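PDB 2GX8: NIF3-related protein from Bacillus cereus, which is of unknown function but binds zinc ions at a conserved two-metal site of the NIF3 family and carries an additional, possibly regulatory domain. Local coordinates for residues L180-A185 with Y191-F196; E39-K44 with Q368-E373; V78-Q83 with H385-H390; V164-P169 with K242-A247. One frame throughout, in Å; residues are numbered along the deposited sequence.

Contact 1: residues L180-A185 with Y191-F196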
loop_
_atom_site.group_PDB
_atom_site.type_symbol
_atom_site.label_atom_id
_atom_site.label_comp_id
_atom_site.label_asym_id
_atom_site.label_seq_id
_atom_site.Cartn_x
_atom_site.Cartn_y
_atom_site.Cartn_z
ATOM N N LEU C 180 20.597 -43.338 -8.649
ATOM C CA LEU C 180 20.379 -42.195 -7.770
ATOM C C LEU C 180 21.656 -41.385 -7.609
ATOM O O LEU C 180 21.640 -40.163 -7.720
ATOM C CB LEU C 180 19.897 -42.669 -6.410
ATOM C CG LEU C 180 18.446 -43.125 -6.265
ATOM C CD1 LEU C 180 18.261 -43.710 -4.895
ATOM C CD2 LEU C 180 17.467 -41.979 -6.458
ATOM N N GLY C 181 22.763 -42.088 -7.380
ATOM C CA GLY C 181 24.066 -41.476 -7.178
ATOM C C GLY C 181 24.575 -40.739 -8.391
ATOM O O GLY C 181 24.883 -39.550 -8.296
ATOM N N ASP C 182 24.657 -41.454 -9.521
ATOM C CA ASP C 182 25.083 -40.895 -10.809
ATOM C C ASP C 182 24.299 -39.631 -11.156
ATOM O O ASP C 182 24.860 -38.689 -11.699
ATOM C CB ASP C 182 24.946 -41.930 -11.933
ATOM C CG ASP C 182 25.966 -43.064 -11.827
ATOM O OD1 ASP C 182 26.774 -43.093 -10.868
ATOM O OD2 ASP C 182 25.964 -43.929 -12.726
ATOM N N ALA C 183 23.015 -39.619 -10.801
ATOM C CA ALA C 183 22.124 -38.479 -11.020
ATOM C C ALA C 183 22.314 -37.330 -10.010
ATOM O O ALA C 183 21.596 -36.327 -10.070
ATOM C CB ALA C 183 20.657 -38.942 -11.026
ATOM N N GLY C 184 23.251 -37.489 -9.074
ATOM C CA GLY C 184 23.565 -36.439 -8.101
ATOM C C GLY C 184 22.935 -36.506 -6.719
ATOM O O GLY C 184 23.098 -35.584 -5.916
ATOM N N ALA C 185 22.212 -37.583 -6.426
ATOM C CA ALA C 185 21.604 -37.745 -5.121
ATOM C C ALA C 185 22.649 -38.263 -4.145
ATOM O O ALA C 185 23.480 -39.091 -4.509
ATOM C CB ALA C 185 20.457 -38.697 -5.207
ATOM N N TYR C 191 31.836 -36.183 -0.172
ATOM C CA TYR C 191 31.390 -37.545 -0.423
ATOM C C TYR C 191 30.187 -37.545 -1.357
ATOM O O TYR C 191 29.286 -36.708 -1.224
ATOM C CB TYR C 191 31.014 -38.251 0.888
ATOM C CG TYR C 191 32.118 -38.272 1.920
ATOM C CD1 TYR C 191 32.119 -37.380 2.995
ATOM C CD2 TYR C 191 33.169 -39.173 1.815
ATOM C CE1 TYR C 191 33.143 -37.396 3.944
ATOM C CE2 TYR C 191 34.195 -39.199 2.754
ATOM C CZ TYR C 191 34.184 -38.309 3.817
ATOM O OH TYR C 191 35.227 -38.349 4.737
ATOM N N SER C 192 30.180 -38.477 -2.307
ATOM C CA SER C 192 29.051 -38.635 -3.217
ATOM C C SER C 192 28.430 -40.010 -2.993
ATOM O O SER C 192 28.886 -40.770 -2.133
ATOM C CB SER C 192 29.489 -38.526 -4.673
ATOM O OG SER C 192 30.155 -39.706 -5.087
ATOM N N HIS C 193 27.392 -40.314 -3.778
ATOM C CA HIS C 193 26.673 -41.592 -3.745
ATOM C C HIS C 193 26.239 -42.036 -2.350
ATOM O O HIS C 193 26.217 -43.230 -2.059
ATOM C CB HIS C 193 27.483 -42.689 -4.450
ATOM C CG HIS C 193 27.628 -42.480 -5.930
ATOM N ND1 HIS C 193 28.458 -41.519 -6.472
ATOM C CD2 HIS C 193 27.066 -43.126 -6.979
ATOM C CE1 HIS C 193 28.389 -41.575 -7.791
ATOM N NE2 HIS C 193 27.551 -42.539 -8.123
ATOM N N CYS C 194 25.900 -41.074 -1.493
ATOM C CA CYS C 194 25.470 -41.397 -0.148
ATOM C C CYS C 194 24.068 -41.958 -0.182
ATOM O O CYS C 194 23.165 -41.347 -0.751
ATOM C CB CYS C 194 25.544 -40.187 0.783
ATOM S SG CYS C 194 27.225 -39.594 1.064
ATOM N N THR C 195 23.907 -43.142 0.401
ATOM C CA THR C 195 22.618 -43.802 0.515
ATOM C C THR C 195 22.606 -44.666 1.771
ATOM O O THR C 195 23.664 -45.006 2.347
ATOM C CB THR C 195 22.313 -44.785 -0.671
ATOM O OG1 THR C 195 23.152 -45.947 -0.577
ATOM C CG2 THR C 195 22.500 -44.136 -2.036
ATOM N N PHE C 196 21.393 -45.027 2.183
ATOM C CA PHE C 196 21.207 -45.980 3.272
ATOM C C PHE C 196 20.123 -46.959 2.872
ATOM O O PHE C 196 19.051 -46.559 2.430
ATOM C CB PHE C 196 20.860 -45.310 4.606
ATOM C CG PHE C 196 20.652 -46.296 5.721
ATOM C CD1 PHE C 196 21.730 -46.846 6.379
ATOM C CD2 PHE C 196 19.370 -46.678 6.107
ATOM C CE1 PHE C 196 21.546 -47.765 7.396
ATOM C CE2 PHE C 196 19.189 -47.612 7.136
ATOM C CZ PHE C 196 20.281 -48.148 7.767
HETATM O O HOH W 1 26.196 -38.605 -5.595
#
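G181, in the last turn of helix 170-182, and H193, at the corner between strands 191-192 and 194-206, bring their CA atoms to 4.3 Å of each other. The H193 ring lies against the glycine: G181 CA sits over one ring face, 3.8 Å from the centroid, a CH-pi contact. At the ring edge, NE2 donates to D182 OD1 over 2.9 Å in an almost straight bond (173°), with the carboxylate turned 82° from the imidazole plane. On the ring's other nitrogen, ND1 shares a hydrogen bond of 2.8 Å with S192 OG, so both nitrogens are held and the ring's rotation is fixed. D182 OD2 forms a salt bridge with K178 one turn earlier. A water accepts from H193 N and donates to G181 O and A185 O, joining the corner to the helix end, where G184 with positive phi completes a Schellman motif. Beyond the contact, L180 and A185 pack on helix 237-247, A185 and T195 reach strand 221-233, and Y191, S192, T195 and F196 pair in an antiparallel ladder with a strand of a second subunit, so the sheet runs on across the interface.

Contact 2: residues E39-K44 with Q368-E373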
loop_
_atom_site.group_PDB
_atom_site.type_symbol
_atom_site.label_atom_id
_atom_site.label_comp_id
_atom_site.label_asym_id
_atom_site.label_seq_id
_atom_site.Cartn_x
_atom_site.Cartn_y
_atom_site.Cartn_z
ATOM N N GLU C 39 22.978 -21.727 -17.638
ATOM C CA GLU C 39 22.124 -21.819 -16.465
ATOM C C GLU C 39 22.440 -23.016 -15.574
ATOM O O GLU C 39 21.986 -23.064 -14.436
ATOM C CB GLU C 39 20.647 -21.772 -16.867
ATOM C CG GLU C 39 20.246 -20.391 -17.369
ATOM C CD GLU C 39 18.848 -20.297 -17.950
ATOM O OE1 GLU C 39 18.540 -19.224 -18.521
ATOM O OE2 GLU C 39 18.060 -21.276 -17.875
ATOM N N SER C 40 23.226 -23.962 -16.079
ATOM C CA SER C 40 23.646 -25.090 -15.261
ATOM C C SER C 40 24.622 -24.566 -14.196
ATOM O O SER C 40 24.684 -25.080 -13.072
ATOM C CB SER C 40 24.313 -26.171 -16.117
ATOM O OG SER C 40 25.543 -25.721 -16.671
ATOM N N MET C 41 25.369 -23.527 -14.557
ATOM C CA MET C 41 26.338 -22.919 -13.660
ATOM C C MET C 41 25.713 -21.757 -12.880
ATOM O O MET C 41 26.101 -21.469 -11.754
ATOM C CB MET C 41 27.533 -22.398 -14.461
ATOM C CG MET C 41 28.182 -23.413 -15.397
ATOM S SD MET C 41 29.636 -22.754 -16.257
ATOM C CE MET C 41 28.953 -21.467 -17.297
ATOM N N TYR C 42 24.740 -21.088 -13.479
ATOM C CA TYR C 42 24.117 -19.939 -12.842
ATOM C C TYR C 42 22.602 -20.038 -12.902
ATOM O O TYR C 42 21.977 -19.305 -13.678
ATOM C CB TYR C 42 24.603 -18.643 -13.524
ATOM C CG TYR C 42 26.099 -18.446 -13.393
ATOM C CD1 TYR C 42 26.982 -18.823 -14.414
ATOM C CD2 TYR C 42 26.631 -17.913 -12.232
ATOM C CE1 TYR C 42 28.353 -18.670 -14.267
ATOM C CE2 TYR C 42 27.983 -17.752 -12.072
ATOM C CZ TYR C 42 28.843 -18.122 -13.084
ATOM O OH TYR C 42 30.199 -17.943 -12.869
ATOM N N PRO C 43 22.004 -20.945 -12.096
ATOM C CA PRO C 43 20.545 -21.117 -12.120
ATOM C C PRO C 43 19.727 -19.885 -11.717
ATOM O O PRO C 43 20.164 -19.104 -10.872
ATOM C CB PRO C 43 20.304 -22.280 -11.149
ATOM C CG PRO C 43 21.526 -22.383 -10.346
ATOM C CD PRO C 43 22.653 -21.880 -11.159
ATOM N N LYS C 44 18.544 -19.738 -12.324
ATOM C CA LYS C 44 17.638 -18.595 -12.095
ATOM C C LYS C 44 17.009 -18.503 -10.695
ATOM O O LYS C 44 16.552 -17.436 -10.302
ATOM C CB LYS C 44 16.541 -18.553 -13.171
ATOM C CG LYS C 44 17.007 -18.119 -14.561
ATOM C CD LYS C 44 15.891 -18.333 -15.586
ATOM C CE LYS C 44 16.255 -17.735 -16.933
ATOM N NZ LYS C 44 15.369 -18.206 -18.065
ATOM N N GLN C 368 33.514 -16.311 -19.470
ATOM C CA GLN C 368 34.043 -16.757 -20.770
ATOM C C GLN C 368 34.773 -18.091 -20.643
ATOM O O GLN C 368 34.585 -18.965 -21.490
ATOM C CB GLN C 368 34.988 -15.724 -21.386
ATOM C CG GLN C 368 35.668 -16.178 -22.681
ATOM C CD GLN C 368 36.917 -15.350 -23.039
ATOM O OE1 GLN C 368 37.086 -14.931 -24.193
ATOM N NE2 GLN C 368 37.794 -15.108 -22.045
ATOM N N LYS C 369 35.600 -18.249 -19.601
ATOM C CA LYS C 369 36.335 -19.509 -19.416
ATOM C C LYS C 369 35.340 -20.631 -19.120
ATOM O O LYS C 369 35.228 -21.594 -19.890
ATOM C CB LYS C 369 37.397 -19.441 -18.300
ATOM C CG LYS C 369 38.032 -20.837 -18.067
ATOM C CD LYS C 369 38.768 -21.108 -16.713
ATOM C CE LYS C 369 40.291 -20.812 -16.707
ATOM N NZ LYS C 369 40.659 -19.352 -16.743
ATOM N N GLN C 370 34.632 -20.488 -18.000
ATOM C CA GLN C 370 33.599 -21.424 -17.566
ATOM C C GLN C 370 32.721 -21.885 -18.729
ATOM O O GLN C 370 32.591 -23.079 -18.958
ATOM C CB GLN C 370 32.705 -20.783 -16.490
ATOM C CG GLN C 370 33.298 -20.705 -15.087
ATOM C CD GLN C 370 32.507 -19.783 -14.138
ATOM O OE1 GLN C 370 32.352 -20.069 -12.944
ATOM N NE2 GLN C 370 32.002 -18.683 -14.670
ATOM N N LEU C 371 32.140 -20.941 -19.471
ATOM C CA LEU C 371 31.247 -21.285 -20.581
ATOM C C LEU C 371 31.956 -21.953 -21.760
ATOM O O LEU C 371 31.430 -22.913 -22.313
ATOM C CB LEU C 371 30.397 -20.087 -21.039
ATOM C CG LEU C 371 29.235 -20.404 -21.999
ATOM C CD1 LEU C 371 28.212 -21.345 -21.342
ATOM C CD2 LEU C 371 28.547 -19.153 -22.539
ATOM N N GLN C 372 33.135 -21.471 -22.147
ATOM C CA GLN C 372 33.885 -22.114 -23.233
ATOM C C GLN C 372 34.138 -23.581 -22.872
ATOM O O GLN C 372 34.027 -24.468 -23.705
ATOM C CB GLN C 372 35.228 -21.431 -23.450
ATOM C CG GLN C 372 35.949 -21.881 -24.701
ATOM C CD GLN C 372 35.305 -21.356 -25.973
ATOM O OE1 GLN C 372 34.750 -22.124 -26.762
ATOM N NE2 GLN C 372 35.348 -20.036 -26.164
ATOM N N GLU C 373 34.473 -23.818 -21.610
ATOM C CA GLU C 373 34.754 -25.140 -21.060
ATOM C C GLU C 373 33.548 -26.088 -21.222
ATOM O O GLU C 373 33.717 -27.250 -21.610
ATOM C CB GLU C 373 35.137 -24.939 -19.588
ATOM C CG GLU C 373 35.877 -26.039 -18.871
ATOM C CD GLU C 373 36.455 -25.569 -17.524
ATOM O OE1 GLU C 373 36.625 -24.343 -17.300
ATOM O OE2 GLU C 373 36.760 -26.443 -16.689
#
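M41 and Q370 mark the nearest backbone approach, with CA atoms 8.4 Å apart, where the loop that follows helix 31-38 passes the side of helix 362-377, so the two segments meet mainly through side chains. M41 leans over the helix surface: its SD lies 3.7 Å from Q370 CB, and the bend at chi3 (-65°) swings the methyl inward, so that CE sits 3.9 Å from L371 N and 4.1 Å from L371 CD1. The thioether therefore touches both the stem of the glutamine and the neighbouring leucine. Beside it, Y42 and Q370 meet through their polar ends, the two side chains crossing nearly perpendicularly. Q370 runs extended beyond CG, which carries its amide out to the phenol; NE2 donates to Y42 OH over 2.7 Å, lying at the edge of the tyrosine ring and near its plane. The bond is bent, 144° at the hydrogen, and the hydroxyl stands somewhat out of the amide plane; ring and amide planes are 72° apart. Y42 also packs on F38, N129 and V130, its side chain about 10 Å from a bound zinc ion, while L371 faces I384 of strand 383-386. The contact is thus divided chemically: sulfur and methyl supply apolar packing against the helix, and one short amide-to-hydroxyl bond gives the buried tyrosine a polar partner. Together they join the N-terminal loop to a C-terminal helix close to the metal site, without supplying a metal ligand.

Contact 3: residues V78-Q83 with H385-H390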
loop_
_atom_site.group_PDB
_atom_site.type_symbol
_atom_site.label_atom_id
_atom_site.label_comp_id
_atom_site.label_asym_id
_atom_site.label_seq_id
_atom_site.Cartn_x
_atom_site.Cartn_y
_atom_site.Cartn_z
ATOM N N VAL C 78 27.767 -3.466 -28.337
ATOM C CA VAL C 78 26.951 -4.017 -29.418
ATOM C C VAL C 78 27.738 -3.946 -30.746
ATOM O O VAL C 78 27.705 -4.901 -31.529
ATOM C CB VAL C 78 25.531 -3.351 -29.521
ATOM C CG1 VAL C 78 24.688 -4.054 -30.568
ATOM C CG2 VAL C 78 24.783 -3.435 -28.201
ATOM N N ASP C 79 28.461 -2.842 -30.985
ATOM C CA ASP C 79 29.302 -2.724 -32.185
ATOM C C ASP C 79 30.320 -3.862 -32.194
ATOM O O ASP C 79 30.665 -4.379 -33.256
ATOM C CB ASP C 79 30.105 -1.408 -32.251
ATOM C CG ASP C 79 29.253 -0.173 -32.493
ATOM O OD1 ASP C 79 28.101 -0.272 -32.984
ATOM O OD2 ASP C 79 29.775 0.927 -32.206
ATOM N N GLU C 80 30.806 -4.232 -31.006
ATOM C CA GLU C 80 31.818 -5.284 -30.864
ATOM C C GLU C 80 31.259 -6.655 -31.229
ATOM O O GLU C 80 31.936 -7.479 -31.843
ATOM C CB GLU C 80 32.351 -5.313 -29.440
ATOM C CG GLU C 80 33.559 -6.216 -29.255
ATOM C CD GLU C 80 34.002 -6.315 -27.811
ATOM O OE1 GLU C 80 35.219 -6.504 -27.578
ATOM O OE2 GLU C 80 33.135 -6.180 -26.914
ATOM N N ALA C 81 30.004 -6.873 -30.846
ATOM C CA ALA C 81 29.316 -8.112 -31.117
ATOM C C ALA C 81 29.091 -8.268 -32.627
ATOM O O ALA C 81 29.101 -9.384 -33.154
ATOM C CB ALA C 81 28.009 -8.146 -30.368
ATOM N N ILE C 82 28.905 -7.143 -33.312
ATOM C CA ILE C 82 28.718 -7.128 -34.760
ATOM C C ILE C 82 30.051 -7.384 -35.493
ATOM O O ILE C 82 30.074 -8.052 -36.555
ATOM C CB ILE C 82 28.031 -5.810 -35.197
ATOM C CG1 ILE C 82 26.698 -5.687 -34.480
ATOM C CG2 ILE C 82 27.774 -5.757 -36.684
ATOM C CD1 ILE C 82 26.013 -4.389 -34.715
ATOM N N GLN C 83 31.164 -6.901 -34.933
ATOM C CA GLN C 83 32.467 -7.124 -35.590
ATOM C C GLN C 83 32.981 -8.552 -35.389
ATOM O O GLN C 83 33.921 -8.991 -36.069
ATOM C CB GLN C 83 33.519 -6.105 -35.132
ATOM C CG GLN C 83 33.265 -4.667 -35.592
ATOM C CD GLN C 83 33.401 -4.449 -37.124
ATOM O OE1 GLN C 83 32.713 -3.599 -37.702
ATOM N NE2 GLN C 83 34.288 -5.215 -37.775
ATOM N N HIS C 385 33.391 -15.041 -26.312
ATOM C CA HIS C 385 34.318 -13.921 -26.211
ATOM C C HIS C 385 34.064 -13.095 -24.964
ATOM O O HIS C 385 32.935 -13.004 -24.491
ATOM C CB HIS C 385 34.207 -13.004 -27.419
ATOM C CG HIS C 385 34.260 -13.707 -28.738
ATOM N ND1 HIS C 385 35.427 -13.863 -29.460
ATOM C CD2 HIS C 385 33.277 -14.269 -29.485
ATOM C CE1 HIS C 385 35.161 -14.494 -30.589
ATOM N NE2 HIS C 385 33.867 -14.759 -30.625
ATOM N N ALA C 386 35.128 -12.499 -24.436
ATOM C CA ALA C 386 35.038 -11.600 -23.296
ATOM C C ALA C 386 35.255 -10.189 -23.817
ATOM O O ALA C 386 36.355 -9.852 -24.235
ATOM C CB ALA C 386 36.083 -11.931 -22.288
ATOM N N SER C 387 34.199 -9.380 -23.804
ATOM C CA SER C 387 34.251 -7.990 -24.253
ATOM C C SER C 387 35.463 -7.249 -23.726
ATOM O O SER C 387 35.762 -7.299 -22.530
ATOM C CB SER C 387 33.012 -7.266 -23.790
ATOM O OG SER C 387 33.005 -5.943 -24.283
ATOM N N GLN C 388 36.155 -6.557 -24.619
ATOM C CA GLN C 388 37.387 -5.877 -24.264
ATOM C C GLN C 388 37.154 -4.450 -23.799
ATOM O O GLN C 388 38.010 -3.842 -23.129
ATOM C CB GLN C 388 38.328 -5.856 -25.468
ATOM C CG GLN C 388 38.741 -7.204 -26.027
ATOM C CD GLN C 388 39.788 -7.922 -25.192
ATOM O OE1 GLN C 388 39.535 -8.349 -24.059
ATOM N NE2 GLN C 388 40.965 -8.108 -25.780
ATOM N N LEU C 389 35.991 -3.922 -24.152
ATOM C CA LEU C 389 35.659 -2.547 -23.853
ATOM C C LEU C 389 35.596 -2.222 -22.369
ATOM O O LEU C 389 35.084 -2.986 -21.562
ATOM C CB LEU C 389 34.373 -2.154 -24.569
ATOM C CG LEU C 389 34.538 -2.489 -26.050
ATOM C CD1 LEU C 389 33.340 -2.033 -26.820
ATOM C CD2 LEU C 389 35.824 -1.879 -26.638
ATOM N N HIS C 390 36.152 -1.074 -22.036
ATOM C CA HIS C 390 36.181 -0.581 -20.687
ATOM C C HIS C 390 34.891 0.232 -20.451
ATOM O O HIS C 390 34.648 1.210 -21.158
ATOM C CB HIS C 390 37.421 0.299 -20.542
ATOM C CG HIS C 390 37.613 0.845 -19.167
ATOM N ND1 HIS C 390 38.108 0.084 -18.127
ATOM C CD2 HIS C 390 37.375 2.074 -18.655
ATOM C CE1 HIS C 390 38.166 0.821 -17.033
ATOM N NE2 HIS C 390 37.730 2.034 -17.325
#
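E80 reaches from helix 75-84 to the chain just beyond strand 383-386 and brings both carboxylate oxygens to S387 and Q388. This is the close part of the contact. OE2 accepts from S387 OG over 2.6 Å, and OE1 accepts from the backbone N of Q388 over 3.1 Å in a nearly straight bond (176°). Each oxygen uses its syn lone pair, so the carboxylate takes a hydroxyl and an amide side by side in a two-pronged grip that fixes its rotation. The glutamate is fully stretched, with CG trans to the backbone N (chi1 -171°), and spans most of the gap between chains whose nearest CA atoms, those of E80 and S387, are 7.5 Å apart. S387 turns its hydroxyl back to the helix with chi1 at -176°. Around this pair the contact is looser: L389 CG only skirts OE2 at 4.0 Å, and the exposed Q388 leaves its CB 3.8 Å from OE1 while its amide end bends away toward Q365 of helix 362-377. L68 of strand 66-70 packs on both E80 and S387, and K364 bonds to S387 O. One acidic group thus ties a helix flanking the five-stranded sheet to the exit of its edge strand, and a donor on each oxygen would probably stabilise the carboxylate in its ionised form.

Contact 4: residues V164-P169 with K242-A247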
loop_
_atom_site.group_PDB
_atom_site.type_symbol
_atom_site.label_atom_id
_atom_site.label_comp_id
_atom_site.label_asym_id
_atom_site.label_seq_id
_atom_site.Cartn_x
_atom_site.Cartn_y
_atom_site.Cartn_z
ATOM N N VAL C 164 14.664 -38.724 -0.213
ATOM C CA VAL C 164 13.911 -39.609 -1.079
ATOM C C VAL C 164 14.054 -41.007 -0.513
ATOM O O VAL C 164 15.171 -41.484 -0.306
ATOM C CB VAL C 164 14.454 -39.632 -2.499
ATOM C CG1 VAL C 164 13.626 -40.605 -3.369
ATOM C CG2 VAL C 164 14.429 -38.265 -3.085
ATOM N N VAL C 165 12.924 -41.661 -0.260
ATOM C CA VAL C 165 12.933 -43.042 0.206
ATOM C C VAL C 165 12.267 -43.836 -0.915
ATOM O O VAL C 165 11.158 -43.511 -1.318
ATOM C CB VAL C 165 12.142 -43.188 1.511
ATOM C CG1 VAL C 165 12.053 -44.659 1.941
ATOM C CG2 VAL C 165 12.778 -42.336 2.604
ATOM N N VAL C 166 12.944 -44.844 -1.451
ATOM C CA VAL C 166 12.361 -45.663 -2.521
ATOM C C VAL C 166 12.393 -47.153 -2.088
ATOM O O VAL C 166 13.272 -47.584 -1.325
ATOM C CB VAL C 166 13.043 -45.362 -3.882
ATOM C CG1 VAL C 166 14.515 -45.835 -3.886
ATOM C CG2 VAL C 166 12.255 -45.971 -5.089
ATOM N N PHE C 167 11.409 -47.929 -2.526
ATOM C CA PHE C 167 11.304 -49.363 -2.158
ATOM C C PHE C 167 11.565 -50.188 -3.398
ATOM O O PHE C 167 10.888 -50.003 -4.405
ATOM C CB PHE C 167 9.918 -49.627 -1.558
ATOM C CG PHE C 167 9.620 -48.741 -0.380
ATOM C CD1 PHE C 167 9.070 -47.481 -0.562
ATOM C CD2 PHE C 167 9.963 -49.133 0.895
ATOM C CE1 PHE C 167 8.822 -46.631 0.533
ATOM C CE2 PHE C 167 9.721 -48.302 1.970
ATOM C CZ PHE C 167 9.167 -47.051 1.787
ATOM N N VAL C 168 12.562 -51.073 -3.332
ATOM C CA VAL C 168 13.029 -51.808 -4.509
ATOM C C VAL C 168 13.319 -53.266 -4.171
ATOM O O VAL C 168 13.846 -53.549 -3.101
ATOM C CB VAL C 168 14.396 -51.234 -5.034
ATOM C CG1 VAL C 168 14.703 -51.731 -6.446
ATOM C CG2 VAL C 168 14.427 -49.723 -5.055
ATOM N N PRO C 169 12.969 -54.205 -5.065
ATOM C CA PRO C 169 13.400 -55.575 -4.800
ATOM C C PRO C 169 14.946 -55.674 -4.789
ATOM O O PRO C 169 15.618 -54.932 -5.514
ATOM C CB PRO C 169 12.829 -56.342 -5.998
ATOM C CG PRO C 169 12.655 -55.311 -7.061
ATOM C CD PRO C 169 12.168 -54.130 -6.301
ATOM N N LYS C 242 13.376 -39.237 -12.083
ATOM C CA LYS C 242 13.301 -39.833 -13.410
ATOM C C LYS C 242 14.301 -40.980 -13.592
ATOM O O LYS C 242 13.949 -42.031 -14.135
ATOM C CB LYS C 242 13.482 -38.766 -14.500
ATOM C CG LYS C 242 13.474 -39.326 -15.925
ATOM C CD LYS C 242 13.574 -38.255 -16.980
ATOM C CE LYS C 242 12.282 -37.491 -17.126
ATOM N NZ LYS C 242 12.309 -36.657 -18.355
ATOM N N ALA C 243 15.534 -40.774 -13.132
ATOM C CA ALA C 243 16.595 -41.785 -13.215
ATOM C C ALA C 243 16.260 -42.989 -12.342
ATOM O O ALA C 243 16.487 -44.149 -12.715
ATOM C CB ALA C 243 17.918 -41.188 -12.785
ATOM N N MET C 244 15.720 -42.691 -11.170
ATOM C CA MET C 244 15.308 -43.697 -10.216
ATOM C C MET C 244 14.230 -44.607 -10.832
ATOM O O MET C 244 14.373 -45.845 -10.829
ATOM C CB MET C 244 14.741 -42.980 -9.010
ATOM C CG MET C 244 14.396 -43.848 -7.847
ATOM S SD MET C 244 13.404 -42.886 -6.682
ATOM C CE MET C 244 11.803 -42.896 -7.474
ATOM N N VAL C 245 13.176 -43.986 -11.379
ATOM C CA VAL C 245 12.063 -44.696 -12.021
ATOM C C VAL C 245 12.520 -45.538 -13.216
ATOM O O VAL C 245 12.061 -46.667 -13.408
ATOM C CB VAL C 245 10.934 -43.720 -12.430
ATOM C CG1 VAL C 245 9.973 -44.361 -13.454
ATOM C CG2 VAL C 245 10.180 -43.269 -11.214
ATOM N N THR C 246 13.433 -44.994 -14.011
ATOM C CA THR C 246 13.941 -45.723 -15.168
ATOM C C THR C 246 14.640 -47.025 -14.745
ATOM O O THR C 246 14.344 -48.122 -15.310
ATOM C CB THR C 246 14.898 -44.855 -16.013
ATOM O OG1 THR C 246 14.288 -43.584 -16.277
ATOM C CG2 THR C 246 15.214 -45.544 -17.334
ATOM N N ALA C 247 15.524 -46.900 -13.720
ATOM C CA ALA C 247 16.310 -48.040 -13.234
ATOM C C ALA C 247 15.455 -49.056 -12.517
ATOM O O ALA C 247 15.752 -50.260 -12.512
ATOM C CB ALA C 247 17.411 -47.558 -12.313
#
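This is a buried, wholly apolar helix-on-sheet contact in an alpha+beta domain, where helix 237-247 packs against strand 150-168 of the large mixed sheet, antiparallel to its neighbours here. V164 and V166, two residues apart on the strand, direct their side chains at the helix, whereas V165 between them points away, the alternation expected of a beta-strand. From the helix a single residue answers: M244, at a CA separation of 8.5 Å from V166. With chi1 at -174° its chain leaves the helix toward the sheet, and a bend at chi3 turns the methyl along it. V166 comes at the thioether end-on, while V164 passes it at a slant. Strand 221-233 hydrogen-bonds to one edge of this strand, and V165 pairs with D256 of strand 255-260 on the other. V176 of helix 170-182 also packs on V166, L180 of the same helix on M244, and Y255 on both. On the far face, F167 meets F196 of another subunit. The sulfur is the meeting point of the two valines: M244 SD lies 4.0 Å from V164 CG1 and 3.7 Å from V166 CG2, with M244 CE 3.9 Å from that same V166 methyl.

The contacts fall into two pairs. Contacts 1 and 4, with centres 12 Å apart, share the large mixed sheet and helices 170-182 and 237-247, which pack on it; they touch where L180 packs on M244 and A183 on A243. Contacts 2 and 3, 19 Å apart, are joined by helix 362-377 and the following strand 383-386, where Q368 meets H385 and A386. Contacts 3 and 4 lie farthest apart, about 48 Å between centres. Along the chain, contacts 2 and 3 interleave and pair N-terminal with C-terminal segments, so the metal-binding part closes around the inserted region holding contacts 1 and 4, which also meets other subunits.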